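Trichosurin (Trichosurus vulpecula, PDB 2RA6) probably binds and carries small hydrophobic molecules, such as the 4-ethylphenol held in its barrel, as a secreted homodimeric milk lipocalin. Local coordinates at residues H29-A34 against I157-E162. The protein carries 1 engineered substitution. Sequence-based numbering, arbitrary orientation.
Sequences HTVVLA and ILDISE. With ZN (zinc ion), chain K.
A short antiparallel beta ladder pairs Leu33 with Leu158, and two backbone hydrogen bonds define it: Leu158 N to Leu33 O at 2.7 Å and Leu33 N to Leu158 O at 2.9 Å, both nearly straight at the hydrogen. Val32 with Asp159 and Ala34 with Ile157 are the flanking non-hydrogen-bonded pairs, on the other face from the two leucines. On the face of Val32 and Ile157, Val32 CG1 meets Ile157 CG2 diagonally across the ladder at 3.6 Å; a chi1 of -171°, which sets CG1 opposite the backbone N of Val32, turns this methyl to its partner. Helix 137-148 packs on the pair, Phe143 against Val32 and Phe147 against Ile157. In the lipocalin fold, strand 157-159 is the short last strand, which follows that helix and joins the barrel beside the first strand, whose other edge bonds to strand 121-130 with a classic beta bulge at Val31 and Val32 opposite Leu128. Beyond the Val32-Asp159 pair, Ile160 N reaches Val31 O at 2.9 Å in a hydrogen bond bent to 133°, and Ser161 N adds only a weak one. An Asx turn orders these residues, since Asp159 OD1 accepts from both Ser161 N at 2.9 Å and Ser161 OG at 2.6 Å, while OD2 forms a salt bridge with Lys140 of the helix. With the carboxylate of Asp159 cut back to an alanine, Lys140 would probably lose this counter-charge and Ser161 its turn acceptor. Ile160 has CG1 between its backbone N and carbonyl carbon (chi1 64°), which carries CD1 against Thr30, 3.5 Å from Thr30 CG2, a tight carbon pair. Thr30 OG1 is hydrogen-bonded to Ile51 N. At the start of the first strand, His29 NE2 binds the zinc ion at 2.0 Å, one of four ligand atoms, another being His27 NE2.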
ATOM      1  N   HIS B  29     -14.049  17.615   3.378  1.00 11.40           N
ATOM      2  CA  HIS B  29     -15.118  17.128   2.507  1.00 10.79           C
ATOM      3  C   HIS B  29     -14.532  16.072   1.576  1.00 10.21           C
ATOM      4  O   HIS B  29     -13.410  16.221   1.087  1.00 12.14           O
ATOM      5  CB  HIS B  29     -15.657  18.243   1.608  1.00 12.28           C
ATOM      6  CG  HIS B  29     -16.455  19.279   2.322  1.00 12.23           C
ATOM      7  ND1 HIS B  29     -17.832  19.257   2.366  1.00 16.12           N
ATOM      8  CD2 HIS B  29     -16.071  20.373   3.022  1.00 14.39           C
ATOM      9  CE1 HIS B  29     -18.263  20.293   3.065  1.00 14.10           C
ATOM     10  NE2 HIS B  29     -17.212  20.981   3.475  1.00 10.98           N
ATOM     11  N   THR B  30     -15.288  15.012   1.311  1.00 10.95           N
ATOM     12  CA  THR B  30     -14.806  14.008   0.371  1.00 11.15           C
ATOM     13  C   THR B  30     -15.151  14.559  -1.011  1.00 10.75           C
ATOM     14  O   THR B  30     -16.302  14.892  -1.284  1.00 12.73           O
ATOM     15  CB  THR B  30     -15.499  12.658   0.592  1.00 12.26           C
ATOM     16  OG1 THR B  30     -15.094  12.118   1.856  1.00 12.37           O
ATOM     17  CG2 THR B  30     -15.128  11.676  -0.519  1.00 12.94           C
ATOM     18  N   VAL B  31     -14.148  14.652  -1.879  1.00 11.03           N
ATOM     19  CA  VAL B  31     -14.340  15.198  -3.216  1.00 12.24           C
ATOM     20  C   VAL B  31     -14.252  14.124  -4.300  1.00 11.17           C
ATOM     21  O   VAL B  31     -15.049  14.119  -5.236  1.00 12.21           O
ATOM     22  CB  VAL B  31     -13.306  16.305  -3.480  1.00 11.63           C
ATOM     23  CG1 VAL B  31     -13.505  16.897  -4.868  1.00 13.13           C
ATOM     24  CG2 VAL B  31     -13.455  17.397  -2.413  1.00 13.87           C
ATOM     25  N   VAL B  32     -13.292  13.213  -4.162  1.00 11.63           N
ATOM     26  CA  VAL B  32     -13.136  12.129  -5.127  1.00 11.37           C
ATOM     27  C   VAL B  32     -12.811  10.825  -4.412  1.00 11.35           C
ATOM     28  O   VAL B  32     -12.068  10.807  -3.435  1.00 12.11           O
ATOM     29  CB  VAL B  32     -12.007  12.420  -6.150  1.00 12.84           C
ATOM     30  CG1 VAL B  32     -12.033  11.364  -7.269  1.00 13.50           C
ATOM     31  CG2 VAL B  32     -12.186  13.810  -6.752  1.00 13.84           C
ATOM     32  N   LEU B  33     -13.408   9.738  -4.892  1.00 11.35           N
ATOM     33  CA  LEU B  33     -13.174   8.405  -4.359  1.00 11.74           C
ATOM     34  C   LEU B  33     -12.731   7.578  -5.560  1.00 11.90           C
ATOM     35  O   LEU B  33     -13.197   7.800  -6.680  1.00 14.13           O
ATOM     36  CB  LEU B  33     -14.467   7.813  -3.790  1.00 13.15           C
ATOM     37  CG  LEU B  33     -15.054   8.426  -2.515  1.00 14.56           C
ATOM     38  CD1 LEU B  33     -16.409   7.791  -2.214  1.00 17.11           C
ATOM     39  CD2 LEU B  33     -14.097   8.217  -1.355  1.00 15.96           C
ATOM     40  N   ALA B  34     -11.824   6.642  -5.335  1.00 11.61           N
ATOM     41  CA  ALA B  34     -11.351   5.782  -6.413  1.00 11.10           C
ATOM     42  C   ALA B  34     -10.988   4.461  -5.782  1.00 12.85           C
ATOM     43  O   ALA B  34     -10.525   4.411  -4.644  1.00 13.53           O
ATOM     44  CB  ALA B  34     -10.141   6.401  -7.101  1.00 14.05           C
ATOM     45  N   ILE B 157     -13.274   5.755 -10.878  1.00 17.06           N
ATOM     46  CA  ILE B 157     -13.086   7.014 -10.171  1.00 18.06           C
ATOM     47  C   ILE B 157     -14.457   7.668 -10.059  1.00 17.34           C
ATOM     48  O   ILE B 157     -15.186   7.771 -11.048  1.00 19.56           O
ATOM     49  CB  ILE B 157     -12.154   7.960 -10.952  1.00 18.62           C
ATOM     50  CG1 ILE B 157     -10.756   7.355 -11.048  1.00 21.23           C
ATOM     51  CG2 ILE B 157     -12.115   9.328 -10.271  1.00 19.67           C
ATOM     52  CD1 ILE B 157      -9.838   8.079 -12.019  1.00 25.15           C
ATOM     53  N   LEU B 158     -14.817   8.090  -8.854  1.00 15.47           N
ATOM     54  CA  LEU B 158     -16.094   8.745  -8.635  1.00 15.84           C
ATOM     55  C   LEU B 158     -15.875  10.133  -8.056  1.00 15.59           C
ATOM     56  O   LEU B 158     -15.458  10.269  -6.910  1.00 15.74           O
ATOM     57  CB  LEU B 158     -16.963   7.931  -7.677  1.00 16.63           C
ATOM     58  CG  LEU B 158     -17.342   6.525  -8.147  1.00 18.40           C
ATOM     59  CD1 LEU B 158     -18.192   5.840  -7.085  1.00 18.52           C
ATOM     60  CD2 LEU B 158     -18.107   6.620  -9.464  1.00 19.61           C
ATOM     61  N   ASP B 159     -16.140  11.157  -8.859  1.00 15.71           N
ATOM     62  CA  ASP B 159     -16.003  12.537  -8.406  1.00 16.87           C
ATOM     63  C   ASP B 159     -17.360  12.834  -7.782  1.00 18.34           C
ATOM     64  O   ASP B 159     -18.345  13.002  -8.500  1.00 19.52           O
ATOM     65  CB  ASP B 159     -15.774  13.459  -9.604  1.00 17.32           C
ATOM     66  CG  ASP B 159     -15.596  14.911  -9.202  1.00 19.00           C
ATOM     67  OD1 ASP B 159     -16.114  15.305  -8.140  1.00 20.33           O
ATOM     68  OD2 ASP B 159     -14.948  15.663  -9.961  1.00 20.00           O
ATOM     69  N   ILE B 160     -17.434  12.891  -6.458  1.00 18.77           N
ATOM     70  CA  ILE B 160     -18.725  13.135  -5.831  1.00 20.46           C
ATOM     71  C   ILE B 160     -19.034  14.601  -5.566  1.00 21.33           C
ATOM     72  O   ILE B 160     -20.052  14.922  -4.953  1.00 20.20           O
ATOM     73  CB  ILE B 160     -18.877  12.359  -4.517  1.00 23.13           C
ATOM     74  CG1 ILE B 160     -17.851  12.853  -3.503  1.00 22.48           C
ATOM     75  CG2 ILE B 160     -18.733  10.861  -4.777  1.00 24.05           C
ATOM     76  CD1 ILE B 160     -18.131  12.384  -2.092  1.00 24.93           C
ATOM     77  N   SER B 161     -18.162  15.490  -6.028  1.00 22.22           N
ATOM     78  CA  SER B 161     -18.387  16.919  -5.840  1.00 25.33           C
ATOM     79  C   SER B 161     -19.589  17.323  -6.683  1.00 28.86           C
ATOM     80  O   SER B 161     -20.208  18.357  -6.446  1.00 30.46           O
ATOM     81  CB  SER B 161     -17.166  17.720  -6.297  1.00 24.74           C
ATOM     82  OG  SER B 161     -17.023  17.653  -7.707  1.00 22.71           O
ATOM     83  N   GLU B 162     -19.911  16.484  -7.664  1.00 31.78           N
ATOM     84  CA  GLU B 162     -21.018  16.735  -8.578  1.00 35.09           C
ATOM     85  C   GLU B 162     -22.272  15.930  -8.266  1.00 35.38           C
ATOM     86  O   GLU B 162     -23.145  15.786  -9.121  1.00 36.34           O
ATOM     87  CB  GLU B 162     -20.565  16.447 -10.011  1.00 37.36           C
ATOM     88  CG  GLU B 162     -19.945  15.071 -10.191  1.00 39.55           C
ATOM     89  CD  GLU B 162     -19.219  14.929 -11.516  1.00 41.78           C
ATOM     90  OE1 GLU B 162     -18.304  15.740 -11.782  1.00 42.52           O
ATOM     91  OE2 GLU B 162     -19.552  14.005 -12.289  1.00 42.87           O
TER
HETATM   92 ZN    ZN K 801     -17.409  22.692   4.478  1.00 17.55          ZN